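Local coordinates for malate synthase (Haloferax volcanii, PDB 3OYZ), which catalyses the magnesium-dependent Claisen condensation of acetyl-CoA with glyoxylate and the hydrolysis of malyl-CoA that yields malate and CoA in the glyoxylate cycle, at residues Arg12-Ser17 / Leu183-Asp188; Arg236-Tyr241 / Val264-Thr269; Ser400-Val405 / Glu414-Arg419. All coordinates share one frame; numbering follows the deposited sequence.

Interaction 1 of 3, residues Arg12-Ser17 / Leu183-Asp188; sequences RTFFTS and LFLLVD. With ACO (acetyl coenzyme *a), chain B.
Phe14 reaches across the inside of the barrel to Leu185 and Val187, one ring meeting two aliphatic side chains that start two residues apart on the strand 183-188. Its CG stands anti to the backbone N (chi1 177°), which carries the CD1-CE1 side of the ring to the two aliphatic side chains. CD1 of Phe14 touches Leu185 CD1 at 3.7 Å, the leucine branch arriving obliquely as the two side chains run past each other in opposite senses. Val187 comes head-on instead: its CG2 sits over one face of the ring, 4.0 Å from Phe14 CE1. Val228 on strand 226-229, next to 183-188, touches all three side chains, and Trp257 meets the Phe14 ring edge-to-face. All three side chains are buried, and no hydrogen bond joins the two segments.

The neighbours of Phe14 serve acetyl-CoA. Thr16 turns OG1 between its own N and carbonyl carbon (chi1 39°), from where it donates to O5P of the pantetheine arm at 2.8 Å. The adenine is read at two places. Its N6A gives a nearly straight bond to Thr16 O, 2.9 Å long. Ser17 OG donates to N1A at 2.8 Å. Phe15 lies obliquely against the same base, its CE1 3.4 Å from N6A. Thr16 and Ser17 are acetyl-CoA-binding residues; with Phe14 facing the interior and the cofactor lodged at the C-terminal end of strand 13-18, this is the packed core and ligand-binding rim of a TIM barrel.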
loop_
_atom_site.group_PDB
_atom_site.type_symbol
_atom_site.label_atom_id
_atom_site.label_comp_id
_atom_site.label_asym_id
_atom_site.label_seq_id
_atom_site.Cartn_x
_atom_site.Cartn_y
_atom_site.Cartn_z
ATOM N N ARG A 12 -8.399 -19.526 -11.298
ATOM C CA ARG A 12 -7.704 -18.761 -12.326
ATOM C C ARG A 12 -8.618 -17.782 -12.998
ATOM O O ARG A 12 -8.148 -16.717 -13.410
ATOM C CB ARG A 12 -7.180 -19.719 -13.446
ATOM C CG ARG A 12 -6.093 -20.678 -12.949
ATOM C CD ARG A 12 -5.799 -21.751 -14.030
ATOM N NE ARG A 12 -6.966 -22.628 -14.089
ATOM C CZ ARG A 12 -7.094 -23.607 -14.994
ATOM N NH1 ARG A 12 -6.139 -23.793 -15.904
ATOM N NH2 ARG A 12 -8.131 -24.429 -14.912
ATOM N N THR A 13 -9.907 -18.118 -13.168
ATOM C CA THR A 13 -10.715 -17.366 -14.123
ATOM C C THR A 13 -12.057 -17.275 -13.442
ATOM O O THR A 13 -12.492 -18.268 -12.873
ATOM C CB THR A 13 -10.906 -18.216 -15.458
ATOM O OG1 THR A 13 -10.828 -19.592 -15.090
ATOM C CG2 THR A 13 -9.684 -18.073 -16.316
ATOM N N PHE A 14 -12.669 -16.102 -13.515
ATOM C CA PHE A 14 -13.935 -15.743 -12.901
ATOM C C PHE A 14 -14.606 -15.093 -14.077
ATOM O O PHE A 14 -14.309 -13.933 -14.413
ATOM C CB PHE A 14 -13.609 -14.717 -11.753
ATOM C CG PHE A 14 -14.796 -14.161 -11.016
ATOM C CD1 PHE A 14 -15.257 -14.738 -9.838
ATOM C CD2 PHE A 14 -15.332 -12.953 -11.409
ATOM C CE1 PHE A 14 -16.344 -14.206 -9.152
ATOM C CE2 PHE A 14 -16.367 -12.384 -10.713
ATOM C CZ PHE A 14 -16.883 -12.983 -9.570
ATOM N N PHE A 15 -15.537 -15.794 -14.734
ATOM C CA PHE A 15 -16.092 -15.252 -16.006
ATOM C C PHE A 15 -17.520 -14.791 -15.891
ATOM O O PHE A 15 -18.326 -15.626 -15.524
ATOM C CB PHE A 15 -16.161 -16.482 -16.958
ATOM C CG PHE A 15 -16.700 -16.221 -18.357
ATOM C CD1 PHE A 15 -16.444 -15.042 -19.034
ATOM C CD2 PHE A 15 -17.338 -17.271 -19.056
ATOM C CE1 PHE A 15 -16.955 -14.807 -20.354
ATOM C CE2 PHE A 15 -17.828 -17.082 -20.383
ATOM C CZ PHE A 15 -17.602 -15.852 -21.039
ATOM N N THR A 16 -17.880 -13.542 -16.145
ATOM C CA THR A 16 -19.279 -13.182 -16.029
ATOM C C THR A 16 -20.011 -13.236 -17.400
ATOM O O THR A 16 -19.444 -12.794 -18.406
ATOM C CB THR A 16 -19.415 -11.744 -15.571
ATOM O OG1 THR A 16 -18.392 -11.028 -16.259
ATOM C CG2 THR A 16 -19.122 -11.645 -13.975
ATOM N N SER A 17 -21.295 -13.607 -17.380
ATOM C CA SER A 17 -22.160 -13.594 -18.579
ATOM C C SER A 17 -23.475 -12.857 -18.325
ATOM O O SER A 17 -24.144 -13.080 -17.329
ATOM C CB SER A 17 -22.490 -15.032 -18.972
ATOM O OG SER A 17 -21.284 -15.707 -19.324
ATOM N N LEU A 183 -17.519 -17.459 3.333
ATOM C CA LEU A 183 -16.767 -16.633 2.422
ATOM C C LEU A 183 -15.768 -17.440 1.596
ATOM O O LEU A 183 -15.051 -18.273 2.145
ATOM C CB LEU A 183 -15.920 -15.532 3.112
ATOM C CG LEU A 183 -16.850 -14.380 3.572
ATOM C CD1 LEU A 183 -16.080 -13.430 4.601
ATOM C CD2 LEU A 183 -17.153 -13.476 2.310
ATOM N N PHE A 184 -15.745 -17.116 0.302
ATOM C CA PHE A 184 -14.960 -17.878 -0.692
ATOM C C PHE A 184 -14.048 -16.898 -1.419
ATOM O O PHE A 184 -12.866 -16.873 -1.118
ATOM C CB PHE A 184 -15.894 -18.654 -1.649
ATOM C CG PHE A 184 -15.153 -19.409 -2.741
ATOM C CD1 PHE A 184 -13.886 -19.929 -2.507
ATOM C CD2 PHE A 184 -15.721 -19.558 -4.017
ATOM C CE1 PHE A 184 -13.116 -20.577 -3.512
ATOM C CE2 PHE A 184 -14.977 -20.215 -5.046
ATOM C CZ PHE A 184 -13.703 -20.713 -4.795
ATOM N N LEU A 185 -14.544 -16.095 -2.346
ATOM C CA LEU A 185 -13.598 -15.267 -3.085
ATOM C C LEU A 185 -13.759 -13.799 -2.624
ATOM O O LEU A 185 -14.888 -13.304 -2.334
ATOM C CB LEU A 185 -13.897 -15.231 -4.609
ATOM C CG LEU A 185 -14.019 -16.639 -5.234
ATOM C CD1 LEU A 185 -14.507 -16.495 -6.669
ATOM C CD2 LEU A 185 -12.594 -17.163 -5.294
ATOM N N LEU A 186 -12.614 -13.126 -2.640
ATOM C CA LEU A 186 -12.607 -11.677 -2.452
ATOM C C LEU A 186 -12.147 -11.164 -3.791
ATOM O O LEU A 186 -10.997 -11.419 -4.207
ATOM C CB LEU A 186 -11.561 -11.270 -1.391
ATOM C CG LEU A 186 -11.773 -11.991 -0.044
ATOM C CD1 LEU A 186 -10.588 -11.516 0.928
ATOM C CD2 LEU A 186 -13.236 -11.721 0.452
ATOM N N VAL A 187 -13.016 -10.401 -4.450
ATOM C CA VAL A 187 -12.725 -10.115 -5.857
ATOM C C VAL A 187 -12.664 -8.629 -6.047
ATOM O O VAL A 187 -13.606 -7.981 -5.697
ATOM C CB VAL A 187 -13.867 -10.647 -6.800
ATOM C CG1 VAL A 187 -13.531 -10.439 -8.264
ATOM C CG2 VAL A 187 -14.151 -12.112 -6.528
ATOM N N ASP A 188 -11.592 -8.045 -6.584
ATOM C CA ASP A 188 -11.595 -6.604 -6.799
ATOM C C ASP A 188 -12.542 -6.171 -7.915
ATOM O O ASP A 188 -12.614 -6.855 -8.946
ATOM C CB ASP A 188 -10.196 -6.117 -7.131
ATOM C CG ASP A 188 -9.308 -6.154 -5.898
ATOM O OD1 ASP A 188 -9.921 -6.044 -4.820
ATOM O OD2 ASP A 188 -8.104 -6.355 -5.985
HETATM N N1A ACO B . -20.685 -14.695 -21.887
HETATM C C2A ACO B . -21.162 -15.550 -22.812
HETATM N N3A ACO B . -20.859 -15.399 -24.114
HETATM C C4A ACO B . -20.086 -14.386 -24.582
HETATM C C5A ACO B . -19.544 -13.435 -23.587
HETATM C C6A ACO B . -19.921 -13.616 -22.172
HETATM N N6A ACO B . -19.442 -12.690 -21.299
HETATM N N7A ACO B . -18.820 -12.524 -24.250
HETATM C C8A ACO B . -18.900 -12.842 -25.564
HETATM N N9A ACO B . -19.602 -13.966 -25.756
HETATM C C1B ACO B . -19.835 -14.580 -27.103
HETATM C C2B ACO B . -20.054 -13.449 -28.098
HETATM O O2B ACO B . -21.432 -13.078 -28.078
HETATM C C3B ACO B . -19.587 -14.051 -29.408
HETATM O O3B ACO B . -20.689 -14.887 -29.776
HETATM P P3B ACO B . -21.060 -15.391 -31.300
HETATM O O7A ACO B . -20.543 -16.818 -31.205
HETATM O O8A ACO B . -20.278 -14.396 -32.132
HETATM O O9A ACO B . -22.555 -15.233 -31.465
HETATM C C4B ACO B . -18.413 -14.908 -28.963
HETATM O O4B ACO B . -18.693 -15.294 -27.610
HETATM C C5B ACO B . -17.109 -14.119 -28.959
HETATM O O5B ACO B . -17.420 -12.803 -28.499
HETATM P P1A ACO B . -16.385 -11.584 -28.623
HETATM O O1A ACO B . -16.113 -11.131 -30.021
HETATM O O2A ACO B . -15.168 -12.065 -27.888
HETATM O O3A ACO B . -16.950 -10.303 -27.845
HETATM P P2A ACO B . -18.141 -9.402 -28.428
HETATM O O4A ACO B . -19.054 -10.493 -28.888
HETATM O O5A ACO B . -17.506 -8.231 -29.149
HETATM O O6A ACO B . -18.833 -8.666 -27.153
HETATM C CBP ACO B . -18.971 -7.760 -24.870
HETATM C CCP ACO B . -18.132 -7.923 -26.143
HETATM C CDP ACO B . -20.278 -7.028 -25.170
HETATM C CEP ACO B . -18.165 -6.884 -23.921
HETATM C CAP ACO B . -19.351 -9.103 -24.235
HETATM O OAP ACO B . -18.137 -9.841 -24.213
HETATM C C9P ACO B . -19.870 -8.999 -22.815
HETATM O O9P ACO B . -20.994 -8.533 -22.602
HETATM N N8P ACO B . -19.035 -9.405 -21.843
HETATM C C7P ACO B . -19.476 -9.346 -20.455
HETATM C C6P ACO B . -19.520 -7.921 -19.884
HETATM C C5P ACO B . -19.725 -8.098 -18.390
HETATM O O5P ACO B . -19.800 -9.230 -17.914
HETATM N N4P ACO B . -19.751 -6.974 -17.676
HETATM C C3P ACO B . -19.892 -6.918 -16.232
HETATM C C2P ACO B . -18.653 -7.462 -15.517
HETATM S S1P ACO B . -17.693 -5.982 -15.388
HETATM C C ACO B . -18.256 -5.050 -14.103
HETATM O O ACO B . -19.341 -5.214 -13.580
HETATM C CH3 ACO B . -17.366 -3.936 -13.644
#

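Interaction 2 of 3, residues Arg236-Tyr241 / Val264-Thr269; sequences RDVEGY and VVEANT. With ACO (acetyl coenzyme *a), chain B.
With CG anti to the backbone N (chi1 -166°), Tyr241 lays its ring toward helix 261-269, while Glu266, bent at chi2 (-75°), folds its carboxylate round to Val238. The phenol passes Glu266 in the opposite sense, taking Glu266 CB at the ring edge, 4.0 Å from Tyr241 CD2. Farther along, Ala267 CB lies obliquely to the ring and comes within 3.5 Å of Tyr241 OH. The hydroxyl itself is engaged with Ser258 OG and Trp257 O on strand 255-258. A phenylalanine in place of Tyr241 would probably leave Ser258 OG and Trp257 O without their hydroxyl partner and take away the OH that rests on Ala267 CB.

Val238 crosses Glu266 at about a right angle, its CG1 3.8 Å from Glu266 OE2; the carboxylate's charge is met by a salt bridge from OE1 to Arg242. Just before the helix, Asp237 is the N-cap: Gly240 N donates to Asp237 OD1 at 2.9 Å, approaching from above the carboxylate plane. Arg236, one residue earlier, presents the edge of its guanidinium to a pyrophosphate oxygen of acetyl-CoA, with NH2 2.9 Å from O5A and NH1 adding a weak bond. Asp384 pairs with Arg236 NE, probably helping to orient the group. The chemistry therefore divides: van der Waals contact without a hydrogen bond joins the two segments, while Arg236, just ahead of the N-cap, brings its positive charge to the pyrophosphate.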
loop_
_atom_site.group_PDB
_atom_site.type_symbol
_atom_site.label_atom_id
_atom_site.label_comp_id
_atom_site.label_asym_id
_atom_site.label_seq_id
_atom_site.Cartn_x
_atom_site.Cartn_y
_atom_site.Cartn_z
ATOM N N ARG A 236 -9.764 -6.500 -26.160
ATOM C CA ARG A 236 -8.991 -7.025 -27.315
ATOM C C ARG A 236 -7.476 -7.026 -27.090
ATOM O O ARG A 236 -6.757 -7.632 -27.885
ATOM C CB ARG A 236 -9.238 -6.258 -28.621
ATOM C CG ARG A 236 -10.682 -5.800 -28.884
ATOM C CD ARG A 236 -11.686 -6.946 -28.907
ATOM N NE ARG A 236 -13.017 -6.381 -29.136
ATOM C CZ ARG A 236 -14.167 -7.046 -29.082
ATOM N NH1 ARG A 236 -14.196 -8.323 -28.739
ATOM N NH2 ARG A 236 -15.308 -6.412 -29.318
ATOM N N ASP A 237 -7.016 -6.328 -26.043
ATOM C CA ASP A 237 -5.588 -6.163 -25.748
ATOM C C ASP A 237 -5.084 -7.446 -25.088
ATOM O O ASP A 237 -5.029 -7.584 -23.850
ATOM C CB ASP A 237 -5.408 -4.891 -24.895
ATOM C CG ASP A 237 -3.962 -4.555 -24.598
ATOM O OD1 ASP A 237 -3.027 -5.215 -25.097
ATOM O OD2 ASP A 237 -3.760 -3.580 -23.846
ATOM N N VAL A 238 -4.695 -8.407 -25.924
ATOM C CA VAL A 238 -4.166 -9.662 -25.407
ATOM C C VAL A 238 -2.884 -9.471 -24.593
ATOM O O VAL A 238 -2.676 -10.110 -23.551
ATOM C CB VAL A 238 -3.918 -10.692 -26.563
ATOM C CG1 VAL A 238 -3.109 -11.919 -26.073
ATOM C CG2 VAL A 238 -5.254 -11.092 -27.170
ATOM N N GLU A 239 -1.995 -8.619 -25.085
ATOM C CA GLU A 239 -0.705 -8.476 -24.441
ATOM C C GLU A 239 -0.838 -7.765 -23.068
ATOM O O GLU A 239 -0.196 -8.188 -22.111
ATOM C CB GLU A 239 0.272 -7.730 -25.363
ATOM C CG GLU A 239 1.679 -7.731 -24.815
ATOM C CD GLU A 239 2.223 -9.153 -24.555
ATOM O OE1 GLU A 239 1.894 -10.093 -25.334
ATOM O OE2 GLU A 239 2.976 -9.323 -23.557
ATOM N N GLY A 240 -1.648 -6.711 -23.003
ATOM C CA GLY A 240 -1.999 -6.003 -21.755
ATOM C C GLY A 240 -2.583 -6.933 -20.699
ATOM O O GLY A 240 -2.179 -6.882 -19.563
ATOM N N TYR A 241 -3.511 -7.810 -21.069
ATOM C CA TYR A 241 -4.130 -8.750 -20.152
ATOM C C TYR A 241 -3.043 -9.661 -19.617
ATOM O O TYR A 241 -2.982 -9.882 -18.392
ATOM C CB TYR A 241 -5.234 -9.525 -20.844
ATOM C CG TYR A 241 -6.234 -10.325 -20.014
ATOM C CD1 TYR A 241 -6.905 -9.766 -18.915
ATOM C CD2 TYR A 241 -6.553 -11.631 -20.402
ATOM C CE1 TYR A 241 -7.888 -10.520 -18.216
ATOM C CE2 TYR A 241 -7.501 -12.389 -19.739
ATOM C CZ TYR A 241 -8.173 -11.819 -18.659
ATOM O OH TYR A 241 -9.116 -12.618 -18.073
ATOM N N VAL A 264 -11.053 -15.932 -21.098
ATOM C CA VAL A 264 -11.033 -17.178 -20.353
ATOM C C VAL A 264 -9.818 -18.054 -20.699
ATOM O O VAL A 264 -9.051 -18.567 -19.847
ATOM C CB VAL A 264 -12.358 -17.952 -20.518
ATOM C CG1 VAL A 264 -12.226 -19.266 -19.790
ATOM C CG2 VAL A 264 -13.470 -17.207 -19.836
ATOM N N VAL A 265 -9.610 -18.221 -22.010
ATOM C CA VAL A 265 -8.527 -19.106 -22.441
ATOM C C VAL A 265 -7.217 -18.498 -21.986
ATOM O O VAL A 265 -6.381 -19.194 -21.447
ATOM C CB VAL A 265 -8.460 -19.305 -23.996
ATOM C CG1 VAL A 265 -7.182 -20.127 -24.356
ATOM C CG2 VAL A 265 -9.736 -20.010 -24.500
ATOM N N GLU A 266 -6.964 -17.228 -22.277
ATOM C CA GLU A 266 -5.686 -16.615 -21.848
ATOM C C GLU A 266 -5.436 -16.722 -20.329
ATOM O O GLU A 266 -4.380 -17.142 -19.845
ATOM C CB GLU A 266 -5.692 -15.135 -22.236
ATOM C CG GLU A 266 -5.498 -14.928 -23.735
ATOM C CD GLU A 266 -4.042 -15.145 -24.194
ATOM O OE1 GLU A 266 -3.094 -14.926 -23.408
ATOM O OE2 GLU A 266 -3.818 -15.567 -25.344
ATOM N N ALA A 267 -6.481 -16.433 -19.559
ATOM C CA ALA A 267 -6.310 -16.386 -18.112
ATOM C C ALA A 267 -6.203 -17.801 -17.566
ATOM O O ALA A 267 -5.594 -18.006 -16.527
ATOM C CB ALA A 267 -7.504 -15.617 -17.456
ATOM N N ASN A 268 -6.741 -18.814 -18.235
ATOM C CA ASN A 268 -6.526 -20.223 -17.801
ATOM C C ASN A 268 -5.108 -20.736 -17.989
ATOM O O ASN A 268 -4.613 -21.605 -17.240
ATOM C CB ASN A 268 -7.497 -21.197 -18.487
ATOM C CG ASN A 268 -8.790 -21.382 -17.736
ATOM O OD1 ASN A 268 -8.836 -21.240 -16.501
ATOM N ND2 ASN A 268 -9.872 -21.651 -18.478
ATOM N N THR A 269 -4.419 -20.159 -18.957
ATOM C CA THR A 269 -3.070 -20.614 -19.313
ATOM C C THR A 269 -1.986 -19.816 -18.628
ATOM O O THR A 269 -0.938 -20.342 -18.262
ATOM C CB THR A 269 -2.765 -20.337 -20.838
ATOM O OG1 THR A 269 -3.935 -20.574 -21.623
ATOM C CG2 THR A 269 -1.656 -21.202 -21.327
HETATM N N1A ACO B . -20.685 -14.695 -21.887
HETATM C C2A ACO B . -21.162 -15.550 -22.812
HETATM N N3A ACO B . -20.859 -15.399 -24.114
HETATM C C4A ACO B . -20.086 -14.386 -24.582
HETATM C C5A ACO B . -19.544 -13.435 -23.587
HETATM C C6A ACO B . -19.921 -13.616 -22.172
HETATM N N6A ACO B . -19.442 -12.690 -21.299
HETATM N N7A ACO B . -18.820 -12.524 -24.250
HETATM C C8A ACO B . -18.900 -12.842 -25.564
HETATM N N9A ACO B . -19.602 -13.966 -25.756
HETATM C C1B ACO B . -19.835 -14.580 -27.103
HETATM C C2B ACO B . -20.054 -13.449 -28.098
HETATM O O2B ACO B . -21.432 -13.078 -28.078
HETATM C C3B ACO B . -19.587 -14.051 -29.408
HETATM O O3B ACO B . -20.689 -14.887 -29.776
HETATM P P3B ACO B . -21.060 -15.391 -31.300
HETATM O O7A ACO B . -20.543 -16.818 -31.205
HETATM O O8A ACO B . -20.278 -14.396 -32.132
HETATM O O9A ACO B . -22.555 -15.233 -31.465
HETATM C C4B ACO B . -18.413 -14.908 -28.963
HETATM O O4B ACO B . -18.693 -15.294 -27.610
HETATM C C5B ACO B . -17.109 -14.119 -28.959
HETATM O O5B ACO B . -17.420 -12.803 -28.499
HETATM P P1A ACO B . -16.385 -11.584 -28.623
HETATM O O1A ACO B . -16.113 -11.131 -30.021
HETATM O O2A ACO B . -15.168 -12.065 -27.888
HETATM O O3A ACO B . -16.950 -10.303 -27.845
HETATM P P2A ACO B . -18.141 -9.402 -28.428
HETATM O O4A ACO B . -19.054 -10.493 -28.888
HETATM O O5A ACO B . -17.506 -8.231 -29.149
HETATM O O6A ACO B . -18.833 -8.666 -27.153
HETATM C CBP ACO B . -18.971 -7.760 -24.870
HETATM C CCP ACO B . -18.132 -7.923 -26.143
HETATM C CDP ACO B . -20.278 -7.028 -25.170
HETATM C CEP ACO B . -18.165 -6.884 -23.921
HETATM C CAP ACO B . -19.351 -9.103 -24.235
HETATM O OAP ACO B . -18.137 -9.841 -24.213
HETATM C C9P ACO B . -19.870 -8.999 -22.815
HETATM O O9P ACO B . -20.994 -8.533 -22.602
HETATM N N8P ACO B . -19.035 -9.405 -21.843
HETATM C C7P ACO B . -19.476 -9.346 -20.455
HETATM C C6P ACO B . -19.520 -7.921 -19.884
HETATM C C5P ACO B . -19.725 -8.098 -18.390
HETATM O O5P ACO B . -19.800 -9.230 -17.914
HETATM N N4P ACO B . -19.751 -6.974 -17.676
HETATM C C3P ACO B . -19.892 -6.918 -16.232
HETATM C C2P ACO B . -18.653 -7.462 -15.517
HETATM S S1P ACO B . -17.693 -5.982 -15.388
HETATM C C ACO B . -18.256 -5.050 -14.103
HETATM O O ACO B . -19.341 -5.214 -13.580
HETATM C CH3 ACO B . -17.366 -3.936 -13.644
#

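Interaction 3 of 3, residues Ser400-Val405 / Glu414-Arg419; sequences SLFQDV and EELEER
Within 400-405 and 414-419, the CA atoms nearest each other are those of Phe402 and Leu416, 9.4 Å apart, a separation bridged by side chains alone. Leu416 points toward 400-405 and spreads its two methyls over two residues about one turn apart. Its CG is anti to the carbonyl carbon (chi1 -68°), and from there CD2 goes to Phe402 and CD1 to Val405. The Phe402 ring slides past the leucine in the opposite direction, its CE1 4.1 Å from Leu416 CD2, the methyl arriving obliquely. CG of Phe402 stands anti to the backbone N (chi1 172°), which brings the far part of the ring, rather than its root, to the leucine. Val405 does point toward the other segment; it crosses Leu416 at a slant, with CG1 also 4.1 Å from Leu416 CD1.

These helices form a helical hairpin near the C terminus, well away from the annotated sites of the barrel. Helix 422-428 adds Val425 and Ala428 against Phe402, and Tyr420 sets its ring at about 90° to that of Phe402. All three side chains of the contact are buried, and no hydrogen bond joins the two segments.

Asp404, Glu415 and Arg419 reach the third subunit of the trimer: Asp404 forms a salt bridge with Arg8 of that subunit, Glu415 OE2 takes its Met40 N, and Arg419 NH2 donates to its Pro273 O.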
loop_
_atom_site.group_PDB
_atom_site.type_symbol
_atom_site.label_atom_id
_atom_site.label_comp_id
_atom_site.label_asym_id
_atom_site.label_seq_id
_atom_site.Cartn_x
_atom_site.Cartn_y
_atom_site.Cartn_z
ATOM N N SER A 400 -18.413 15.835 -12.564
ATOM C CA SER A 400 -18.837 16.196 -11.214
ATOM C C SER A 400 -17.907 17.210 -10.578
ATOM O O SER A 400 -18.360 18.097 -9.891
ATOM C CB SER A 400 -18.931 14.976 -10.291
ATOM O OG SER A 400 -19.757 14.026 -10.922
ATOM N N LEU A 401 -16.610 17.111 -10.847
ATOM C CA LEU A 401 -15.692 18.087 -10.350
ATOM C C LEU A 401 -15.942 19.428 -11.051
ATOM O O LEU A 401 -15.942 20.455 -10.392
ATOM C CB LEU A 401 -14.259 17.632 -10.600
ATOM C CG LEU A 401 -13.350 18.831 -10.491
ATOM C CD1 LEU A 401 -12.997 19.153 -9.093
ATOM C CD2 LEU A 401 -12.067 18.641 -11.243
ATOM N N PHE A 402 -16.071 19.421 -12.369
ATOM C CA PHE A 402 -16.330 20.680 -13.076
ATOM C C PHE A 402 -17.583 21.338 -12.487
ATOM O O PHE A 402 -17.571 22.495 -12.087
ATOM C CB PHE A 402 -16.522 20.458 -14.591
ATOM C CG PHE A 402 -16.980 21.717 -15.291
ATOM C CD1 PHE A 402 -16.056 22.672 -15.673
ATOM C CD2 PHE A 402 -18.335 22.005 -15.434
ATOM C CE1 PHE A 402 -16.455 23.876 -16.274
ATOM C CE2 PHE A 402 -18.760 23.207 -16.043
ATOM C CZ PHE A 402 -17.828 24.150 -16.421
ATOM N N GLN A 403 -18.669 20.593 -12.384
ATOM C CA GLN A 403 -19.904 21.113 -11.799
ATOM C C GLN A 403 -19.794 21.691 -10.388
ATOM O O GLN A 403 -20.348 22.780 -10.127
ATOM C CB GLN A 403 -20.964 20.018 -11.793
ATOM C CG GLN A 403 -21.509 19.606 -13.168
ATOM C CD GLN A 403 -22.408 18.392 -13.056
ATOM O OE1 GLN A 403 -22.441 17.739 -12.016
ATOM N NE2 GLN A 403 -23.130 18.073 -14.115
ATOM N N ASP A 404 -19.095 20.973 -9.495
ATOM C CA ASP A 404 -18.782 21.461 -8.163
ATOM C C ASP A 404 -18.117 22.819 -8.209
ATOM O O ASP A 404 -18.465 23.676 -7.406
ATOM C CB ASP A 404 -17.846 20.532 -7.364
ATOM C CG ASP A 404 -17.751 20.928 -5.904
ATOM O OD1 ASP A 404 -18.797 20.997 -5.239
ATOM O OD2 ASP A 404 -16.662 21.214 -5.364
ATOM N N VAL A 405 -17.118 22.958 -9.071
ATOM C CA VAL A 405 -16.312 24.144 -9.246
ATOM C C VAL A 405 -17.145 25.305 -9.816
ATOM O O VAL A 405 -17.115 26.411 -9.305
ATOM C CB VAL A 405 -15.152 23.872 -10.212
ATOM C CG1 VAL A 405 -14.574 25.218 -10.652
ATOM C CG2 VAL A 405 -14.039 23.050 -9.560
ATOM N N GLU A 414 -15.922 33.102 -15.736
ATOM C CA GLU A 414 -15.474 33.834 -16.896
ATOM C C GLU A 414 -14.298 33.085 -17.510
ATOM O O GLU A 414 -14.334 32.797 -18.707
ATOM C CB GLU A 414 -15.008 35.222 -16.448
ATOM C CG GLU A 414 -15.129 36.316 -17.504
ATOM C CD GLU A 414 -13.885 37.188 -17.517
ATOM O OE1 GLU A 414 -13.901 38.274 -16.893
ATOM O OE2 GLU A 414 -12.871 36.756 -18.119
ATOM N N GLU A 415 -13.268 32.775 -16.718
ATOM C CA GLU A 415 -12.170 31.957 -17.239
ATOM C C GLU A 415 -12.625 30.571 -17.693
ATOM O O GLU A 415 -12.033 30.013 -18.606
ATOM C CB GLU A 415 -10.979 31.889 -16.296
ATOM C CG GLU A 415 -10.295 33.237 -16.122
ATOM C CD GLU A 415 -9.491 33.343 -14.835
ATOM O OE1 GLU A 415 -8.242 33.250 -14.915
ATOM O OE2 GLU A 415 -10.089 33.524 -13.748
ATOM N N LEU A 416 -13.714 30.045 -17.143
ATOM C CA LEU A 416 -14.128 28.693 -17.524
ATOM C C LEU A 416 -14.865 28.743 -18.866
ATOM O O LEU A 416 -14.737 27.845 -19.715
ATOM C CB LEU A 416 -14.987 28.028 -16.436
ATOM C CG LEU A 416 -14.278 27.674 -15.112
ATOM C CD1 LEU A 416 -15.340 27.406 -14.056
ATOM C CD2 LEU A 416 -13.374 26.458 -15.263
ATOM N N GLU A 417 -15.652 29.810 -19.012
ATOM C CA GLU A 417 -16.172 30.235 -20.321
ATOM C C GLU A 417 -15.133 30.551 -21.394
ATOM O O GLU A 417 -15.238 29.994 -22.476
ATOM C CB GLU A 417 -17.297 31.248 -20.177
ATOM C CG GLU A 417 -18.585 30.450 -20.192
ATOM C CD GLU A 417 -19.707 31.123 -19.434
ATOM O OE1 GLU A 417 -19.821 32.366 -19.588
ATOM O OE2 GLU A 417 -20.441 30.414 -18.695
ATOM N N GLU A 418 -14.100 31.335 -21.104
ATOM C CA GLU A 418 -12.958 31.371 -22.019
ATOM C C GLU A 418 -12.373 29.987 -22.350
ATOM O O GLU A 418 -12.163 29.650 -23.522
ATOM C CB GLU A 418 -11.855 32.287 -21.478
ATOM C CG GLU A 418 -12.088 33.767 -21.796
ATOM C CD GLU A 418 -11.605 34.725 -20.705
ATOM O OE1 GLU A 418 -10.785 34.326 -19.830
ATOM O OE2 GLU A 418 -12.072 35.891 -20.735
ATOM N N ARG A 419 -12.103 29.171 -21.329
ATOM C CA ARG A 419 -11.438 27.880 -21.532
ATOM C C ARG A 419 -12.293 26.874 -22.316
ATOM O O ARG A 419 -11.746 26.199 -23.186
ATOM C CB ARG A 419 -10.797 27.348 -20.222
ATOM C CG ARG A 419 -10.989 25.867 -19.920
ATOM C CD ARG A 419 -10.445 25.410 -18.531
ATOM N NE ARG A 419 -10.063 24.002 -18.643
ATOM C CZ ARG A 419 -8.815 23.585 -18.861
ATOM N NH1 ARG A 419 -7.838 24.478 -18.945
ATOM N NH2 ARG A 419 -8.535 22.292 -19.003
#

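In the fold
From the N terminus, interaction 1 comes first, closing a loop of 165 residues that takes the chain through the intervening barrel strands and helices before strand 183-188 returns across the barrel interior from strand 13-18. Interaction 2 opens afterwards and closes only 22 residues, joining the helices before and after strand 255-258 in the chain. Interaction 3 is a still shorter closure of eight residues. The three follow in series, none enclosing or crossing another. Interactions 1 and 2 touch, Thr13 and Arg12 probably hydrogen-bonding to Asn268, and both meet the same acetyl-CoA. Interaction 3 lies about 40 Å between centres from each, in the C-terminal helices, which pack on a neighbouring subunit.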